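Local coordinates for ABC transporter, periplasmic substrate-binding protein (Thermotoga maritima, PDB 2HPG) that probably binds a small solute in the periplasm and delivers it to a tripartite ATP-independent (TRAP) transporter for uptake, at residues K109-K112 / Q113-T116; E201-Y204 / A205-Y208; V233-D236 / W237-L241. All coordinates share one frame; numbering follows the deposited sequence.

The three sites follow one another along the chain without overlapping, and in each a serine or threonine sits at the N-cap of a helix: Ser114 in interaction 1, Thr203 in interaction 2, Ser234 in interaction 3. The centres of interactions 1 and 2 lie about 30 Å apart. Those of interactions 1 and 3 are about 22 Å apart, and those of interactions 2 and 3 about 35 Å. Interaction 2 sits across the chain's centre from both others. Strand 130-146 and helix 243-278 run past all three and receive side chains from each. In this periplasmic binding protein, then, the same strand and long helix connect three widely spaced helix starts, two of which directly follow strands of the mixed sheet.

Interaction 1 (K109-K112 / Q113-T116); sequences KKIK and QSPT
Ser114 reaches back to Ile111 O across the junction between helix 101-112 and helix 115-128, and is the N-cap of the second. Two groups of the serine converge on that one carbonyl. The hydroxyl donates at 2.6 Å, OG to Ile111 O, in the carbonyl plane and on a lone pair. Ser114 N reaches Ile111 O at 3.1 Å from above the plane, by a bent bond (147°). The serine is modelled in two conformers, so the hydroxyl bond belongs to one of them and may not be permanent. In that conformer OG lies between the backbone N and the carbonyl carbon (chi1 76°), where it can also cap Met117 N. Just before the serine, Gln113 N bonds to Lys109 O at 3.2 Å, and Gln113 CG passes 3.5 Å from that same Lys109 O. The glutamine then runs alongside Lys110, both pointing the same way, while the lysine's ammonium is taken by a salt bridge to Glu106. Farther out, Ile111 packs on Phe135 of strand 130-146, and Lys112 makes a salt bridge to Asp254. Beyond the cap, helix 308-318 covers the next turn, where Thr116 OG1 hydrogen-bonds to Glu317 OE2.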
loop_
_atom_site.group_PDB
_atom_site.type_symbol
_atom_site.label_atom_id
_atom_site.label_comp_id
_atom_site.label_asym_id
_atom_site.label_seq_id
_atom_site.Cartn_x
_atom_site.Cartn_y
_atom_site.Cartn_z
ATOM N N LYS A 109 7.266 3.664 12.280
ATOM C CA LYS A 109 7.831 3.107 13.529
ATOM C C LYS A 109 7.118 3.624 14.774
ATOM O O LYS A 109 6.833 2.860 15.686
ATOM C CB LYS A 109 9.319 3.385 13.637
ATOM C CG LYS A 109 10.101 2.752 12.527
ATOM C CD LYS A 109 11.573 3.040 12.628
ATOM C CE LYS A 109 12.309 2.365 11.500
ATOM N NZ LYS A 109 13.703 2.844 11.387
ATOM N N LYS A 110 6.814 4.916 14.806
ATOM C CA LYS A 110 6.080 5.497 15.922
ATOM C C LYS A 110 4.667 4.960 15.974
ATOM O O LYS A 110 4.113 4.779 17.054
ATOM C CB LYS A 110 6.067 7.033 15.842
ATOM C CG LYS A 110 7.402 7.666 16.194
ATOM C CD LYS A 110 7.644 7.679 17.725
ATOM C CE LYS A 110 8.991 8.329 18.114
ATOM N NZ LYS A 110 10.114 7.832 17.230
ATOM N N ILE A 111 4.048 4.723 14.818
ATOM C CA ILE A 111 2.702 4.150 14.836
ATOM C C ILE A 111 2.775 2.728 15.421
ATOM O O ILE A 111 1.912 2.338 16.200
ATOM C CB ILE A 111 2.000 4.165 13.431
ATOM C CG1 ILE A 111 1.614 5.598 13.046
ATOM C CG2 ILE A 111 0.752 3.291 13.442
ATOM C CD1 ILE A 111 1.034 5.735 11.657
ATOM N N LYS A 112 3.824 1.986 15.081
ATOM C CA LYS A 112 3.913 0.593 15.501
ATOM C C LYS A 112 3.997 0.468 17.016
ATOM O O LYS A 112 3.305 -0.341 17.608
ATOM C CB LYS A 112 5.112 -0.099 14.878
ATOM C CG LYS A 112 5.153 -1.593 15.179
ATOM C CD LYS A 112 6.364 -2.222 14.538
ATOM C CE LYS A 112 6.904 -3.437 15.308
ATOM N NZ LYS A 112 8.332 -3.647 14.930
ATOM N N GLN A 113 4.838 1.284 17.639
ATOM C CA GLN A 113 4.965 1.245 19.090
ATOM C C GLN A 113 3.846 1.985 19.835
ATOM O O GLN A 113 3.819 1.979 21.059
ATOM C CB GLN A 113 6.361 1.700 19.524
ATOM C CG GLN A 113 6.721 3.109 19.176
ATOM C CD GLN A 113 8.221 3.341 19.174
ATOM O OE1 GLN A 113 8.976 2.659 18.464
ATOM N NE2 GLN A 113 8.664 4.313 19.969
ATOM N N SER A 114 2.892 2.576 19.119
ATOM C CA SER A 114 1.737 3.253 19.718
ATOM C C SER A 114 0.831 2.248 20.419
ATOM O O SER A 114 0.509 1.215 19.825
ATOM C CB SER A 114 0.913 3.994 18.638
ATOM O OG SER A 114 0.100 3.126 17.830
ATOM N N PRO A 115 0.384 2.534 21.653
ATOM C CA PRO A 115 -0.638 1.707 22.287
ATOM C C PRO A 115 -1.852 1.413 21.397
ATOM O O PRO A 115 -2.347 0.282 21.382
ATOM C CB PRO A 115 -1.076 2.558 23.491
ATOM C CG PRO A 115 0.115 3.366 23.831
ATOM C CD PRO A 115 0.853 3.612 22.549
ATOM N N THR A 116 -2.341 2.424 20.682
ATOM C CA THR A 116 -3.512 2.253 19.820
ATOM C C THR A 116 -3.266 1.252 18.679
ATOM O O THR A 116 -4.117 0.406 18.420
ATOM C CB THR A 116 -3.977 3.584 19.217
ATOM O OG1 THR A 116 -4.347 4.470 20.274
ATOM C CG2 THR A 116 -5.171 3.375 18.295
#

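Interaction 2 (E201-Y204 / A205-Y208); sequences ELTY and ANVY
Leu202 lies over the first turn of the helix that follows it, and each of its carbons finds a neighbour there. Its CB is 3.8 Å from Asn206 CB and 3.9 Å from Val207 CG2. One bond farther out, Leu202 CG is 4.2 Å from Asn206 CB. Leu202 CD1 reaches Val207 CG2 and Asn206 CB, both at 4.1 Å, while CD2 stays by the asparagine. Phe185 and Leu212 add apolar cover from outside the turn. Leu202, just before the N-cap, packing on Val207, four residues beyond that cap, makes a hydrophobic staple at the start of helix 204-209. It brackets the cap itself, Thr203, whose OG1 accepts from Asn206 N at 3.1 Å in a fairly straight bond (164°). The threonine's rotation, with OG1 turned back toward its own backbone (chi1 66°), brings the oxygen over the helix end. If a valine stood in its place, Asn206 N would probably lose its capping acceptor, since a methyl cannot receive the bond. Thr203 O takes Val207 N at 3.1 Å, and Tyr204 O takes Tyr208 N at 2.8 Å. Glu269 of helix 243-278 binds the first two amides of the helix, OE1 on Tyr204 N and OE2 on Ala205 N, while Tyr204 OH hydrogen-bonds to Glu221 OE2 of strand 218-234.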
loop_
_atom_site.group_PDB
_atom_site.type_symbol
_atom_site.label_atom_id
_atom_site.label_comp_id
_atom_site.label_asym_id
_atom_site.label_seq_id
_atom_site.Cartn_x
_atom_site.Cartn_y
_atom_site.Cartn_z
ATOM N N GLU A 201 -4.976 6.981 -10.911
ATOM C CA GLU A 201 -4.144 7.604 -9.916
ATOM C C GLU A 201 -3.190 6.518 -9.464
ATOM O O GLU A 201 -3.623 5.457 -9.034
ATOM C CB GLU A 201 -5.005 8.194 -8.788
ATOM C CG GLU A 201 -5.958 7.259 -8.121
ATOM C CD GLU A 201 -5.351 6.441 -7.004
ATOM O OE1 GLU A 201 -5.842 5.327 -6.753
ATOM O OE2 GLU A 201 -4.386 6.897 -6.383
ATOM N N LEU A 202 -1.900 6.733 -9.693
ATOM C CA LEU A 202 -0.915 5.652 -9.688
ATOM C C LEU A 202 0.463 6.196 -9.339
ATOM O O LEU A 202 0.663 7.393 -9.263
ATOM C CB LEU A 202 -0.842 4.999 -11.083
ATOM C CG LEU A 202 -2.066 4.223 -11.587
ATOM C CD1 LEU A 202 -1.893 3.836 -13.067
ATOM C CD2 LEU A 202 -2.380 2.968 -10.764
ATOM N N THR A 203 1.420 5.294 -9.135
ATOM C CA THR A 203 2.819 5.658 -9.045
ATOM C C THR A 203 3.423 5.751 -10.453
ATOM O O THR A 203 2.829 5.269 -11.400
ATOM C CB THR A 203 3.580 4.577 -8.312
ATOM O OG1 THR A 203 3.557 3.398 -9.109
ATOM C CG2 THR A 203 2.925 4.305 -6.951
ATOM N N TYR A 204 4.601 6.369 -10.574
ATOM C CA TYR A 204 5.275 6.495 -11.864
ATOM C C TYR A 204 5.677 5.116 -12.420
ATOM O O TYR A 204 5.648 4.891 -13.627
ATOM C CB TYR A 204 6.511 7.399 -11.729
ATOM C CG TYR A 204 6.238 8.911 -11.721
ATOM C CD1 TYR A 204 6.020 9.596 -12.900
ATOM C CD2 TYR A 204 6.238 9.647 -10.532
ATOM C CE1 TYR A 204 5.843 10.943 -12.914
ATOM C CE2 TYR A 204 6.040 11.019 -10.542
ATOM C CZ TYR A 204 5.826 11.654 -11.740
ATOM O OH TYR A 204 5.604 13.020 -11.819
ATOM N N ALA A 205 6.070 4.195 -11.546
ATOM C CA ALA A 205 6.379 2.808 -11.958
ATOM C C ALA A 205 5.165 2.142 -12.602
ATOM O O ALA A 205 5.279 1.513 -13.648
ATOM C CB ALA A 205 6.853 1.989 -10.753
ATOM N N ASN A 206 4.003 2.278 -11.965
ATOM C CA ASN A 206 2.756 1.713 -12.507
ATOM C C ASN A 206 2.477 2.309 -13.878
ATOM O O ASN A 206 2.140 1.598 -14.832
ATOM C CB ASN A 206 1.543 2.076 -11.633
ATOM C CG ASN A 206 1.533 1.408 -10.263
ATOM O OD1 ASN A 206 2.143 0.358 -10.040
ATOM N ND2 ASN A 206 0.829 2.032 -9.328
ATOM N N VAL A 207 2.577 3.633 -13.971
ATOM C CA VAL A 207 2.280 4.327 -15.228
ATOM C C VAL A 207 3.270 3.897 -16.302
ATOM O O VAL A 207 2.881 3.594 -17.429
ATOM C CB VAL A 207 2.327 5.858 -15.075
ATOM C CG1 VAL A 207 2.221 6.550 -16.459
ATOM C CG2 VAL A 207 1.207 6.335 -14.123
ATOM N N TYR A 208 4.552 3.851 -15.963
ATOM C CA TYR A 208 5.553 3.493 -16.969
ATOM C C TYR A 208 5.452 2.020 -17.430
ATOM O O TYR A 208 5.470 1.706 -18.645
ATOM C CB TYR A 208 6.971 3.766 -16.468
ATOM C CG TYR A 208 8.008 3.544 -17.579
ATOM C CD1 TYR A 208 8.217 4.503 -18.543
ATOM C CD2 TYR A 208 8.751 2.364 -17.645
ATOM C CE1 TYR A 208 9.147 4.304 -19.576
ATOM C CE2 TYR A 208 9.682 2.146 -18.665
ATOM C CZ TYR A 208 9.871 3.134 -19.627
ATOM O OH TYR A 208 10.799 2.973 -20.664
#

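Interaction 3 (V233-D236 / W237-L241); sequences VSAD and WFNSL
Val233 lays CG2 against Phe238, 4.0 Å from its CB and 4.1 Å from its CD1, the two side chains meeting at a slant. The valine's own CB also comes within 4.4 Å of Trp237 CE3, so one residue near the end of strand 218-234 touches both aromatics of the helix that follows. Next in the chain comes Ser234, the N-cap of helix 235-240. Its OG accepts from Trp237 N at 3.3 Å in a nearly linear bond (175°), the hydroxyl having swung anti to the serine's backbone N (chi1 172°); a weak hydrogen bond to Ile62 O engages the same OG. Val233 before the cap and Phe238 four residues after it form a hydrophobic staple, which packs beside the capping bond. The backbone then winds on: Phe238 N bonds to Ser234 O at 2.9 Å, and Asn239 N to Ala235 O. The Trp237 ring has Ser234 O at its edge, near the ring plane, and Leu241 CD2 off-centre above one face. At the far end of this short helix Ser240 OG donates to Trp237 O at 2.7 Å, lined up with a lone pair of that oxygen. Around the contact, Leu11 of strand 9-14 touches both Val233 and Trp237, Leu133 of strand 130-146 packs on Val233 and Phe238, and Gln246 and Glu250 of helix 243-278 lie against the phenylalanine. The capping bond gives Trp237 N an acceptor in the first turn while Val233 meets Phe238 and Trp237 through carbon alone, so polar and apolar contacts together probably hold the angle between strand and helix.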
loop_
_atom_site.group_PDB
_atom_site.type_symbol
_atom_site.label_atom_id
_atom_site.label_comp_id
_atom_site.label_asym_id
_atom_site.label_seq_id
_atom_site.Cartn_x
_atom_site.Cartn_y
_atom_site.Cartn_z
ATOM N N VAL A 233 0.203 -13.018 8.109
ATOM C CA VAL A 233 0.180 -14.485 8.144
ATOM C C VAL A 233 -0.895 -14.960 9.130
ATOM O O VAL A 233 -1.452 -14.161 9.879
ATOM C CB VAL A 233 1.541 -15.130 8.550
ATOM C CG1 VAL A 233 2.614 -14.899 7.488
ATOM C CG2 VAL A 233 2.021 -14.651 9.941
ATOM N N SER A 234 -1.200 -16.258 9.099
ATOM C CA SER A 234 -2.089 -16.873 10.083
ATOM C C SER A 234 -1.502 -16.752 11.475
ATOM O O SER A 234 -0.354 -17.144 11.699
ATOM C CB SER A 234 -2.294 -18.363 9.780
ATOM O OG SER A 234 -3.006 -18.976 10.834
ATOM N N ALA A 235 -2.291 -16.226 12.414
ATOM C CA ALA A 235 -1.854 -16.141 13.815
ATOM C C ALA A 235 -1.603 -17.539 14.386
ATOM O O ALA A 235 -0.612 -17.749 15.101
ATOM C CB ALA A 235 -2.882 -15.395 14.649
ATOM N N ASP A 236 -2.482 -18.491 14.051
ATOM C CA ASP A 236 -2.351 -19.891 14.499
ATOM C C ASP A 236 -1.051 -20.519 14.032
ATOM O O ASP A 236 -0.349 -21.121 14.821
ATOM C CB ASP A 236 -3.511 -20.751 13.999
ATOM C CG ASP A 236 -4.814 -20.456 14.717
ATOM O OD1 ASP A 236 -4.789 -19.989 15.885
ATOM O OD2 ASP A 236 -5.875 -20.694 14.098
ATOM N N TRP A 237 -0.736 -20.371 12.750
ATOM C CA TRP A 237 0.535 -20.843 12.219
ATOM C C TRP A 237 1.743 -20.136 12.836
ATOM O O TRP A 237 2.711 -20.775 13.241
ATOM C CB TRP A 237 0.587 -20.648 10.697
ATOM C CG TRP A 237 1.874 -21.105 10.129
ATOM C CD1 TRP A 237 2.227 -22.386 9.864
ATOM C CD2 TRP A 237 3.015 -20.294 9.796
ATOM N NE1 TRP A 237 3.515 -22.433 9.378
ATOM C CE2 TRP A 237 4.017 -21.162 9.322
ATOM C CE3 TRP A 237 3.288 -18.924 9.861
ATOM C CZ2 TRP A 237 5.268 -20.710 8.901
ATOM C CZ3 TRP A 237 4.539 -18.472 9.447
ATOM C CH2 TRP A 237 5.512 -19.365 8.974
ATOM N N PHE A 238 1.716 -18.809 12.856
ATOM C CA PHE A 238 2.838 -18.053 13.403
ATOM C C PHE A 238 3.131 -18.508 14.834
ATOM O O PHE A 238 4.278 -18.783 15.178
ATOM C CB PHE A 238 2.544 -16.550 13.375
ATOM C CG PHE A 238 3.736 -15.700 13.678
ATOM C CD1 PHE A 238 4.809 -15.659 12.797
ATOM C CD2 PHE A 238 3.792 -14.939 14.843
ATOM C CE1 PHE A 238 5.921 -14.866 13.068
ATOM C CE2 PHE A 238 4.899 -14.143 15.123
ATOM C CZ PHE A 238 5.961 -14.106 14.237
ATOM N N ASN A 239 2.074 -18.610 15.639
ATOM C CA ASN A 239 2.172 -19.033 17.045
ATOM C C ASN A 239 2.664 -20.478 17.218
ATOM O O ASN A 239 3.217 -20.827 18.258
ATOM C CB ASN A 239 0.814 -18.868 17.750
ATOM C CG ASN A 239 0.399 -17.401 17.923
ATOM O OD1 ASN A 239 1.212 -16.485 17.802
ATOM N ND2 ASN A 239 -0.882 -17.185 18.218
ATOM N N SER A 240 2.478 -21.307 16.192
ATOM C CA SER A 240 2.984 -22.678 16.203
ATOM C C SER A 240 4.501 -22.747 16.065
ATOM O O SER A 240 5.101 -23.796 16.309
ATOM C CB SER A 240 2.352 -23.487 15.071
ATOM O OG SER A 240 3.102 -23.362 13.866
ATOM N N LEU A 241 5.115 -21.652 15.627
ATOM C CA LEU A 241 6.552 -21.600 15.443
ATOM C C LEU A 241 7.217 -21.342 16.771
ATOM O O LEU A 241 6.615 -20.726 17.644
ATOM C CB LEU A 241 6.958 -20.440 14.529
ATOM C CG LEU A 241 6.740 -20.463 13.020
ATOM C CD1 LEU A 241 7.320 -19.160 12.473
ATOM C CD2 LEU A 241 7.391 -21.654 12.347
#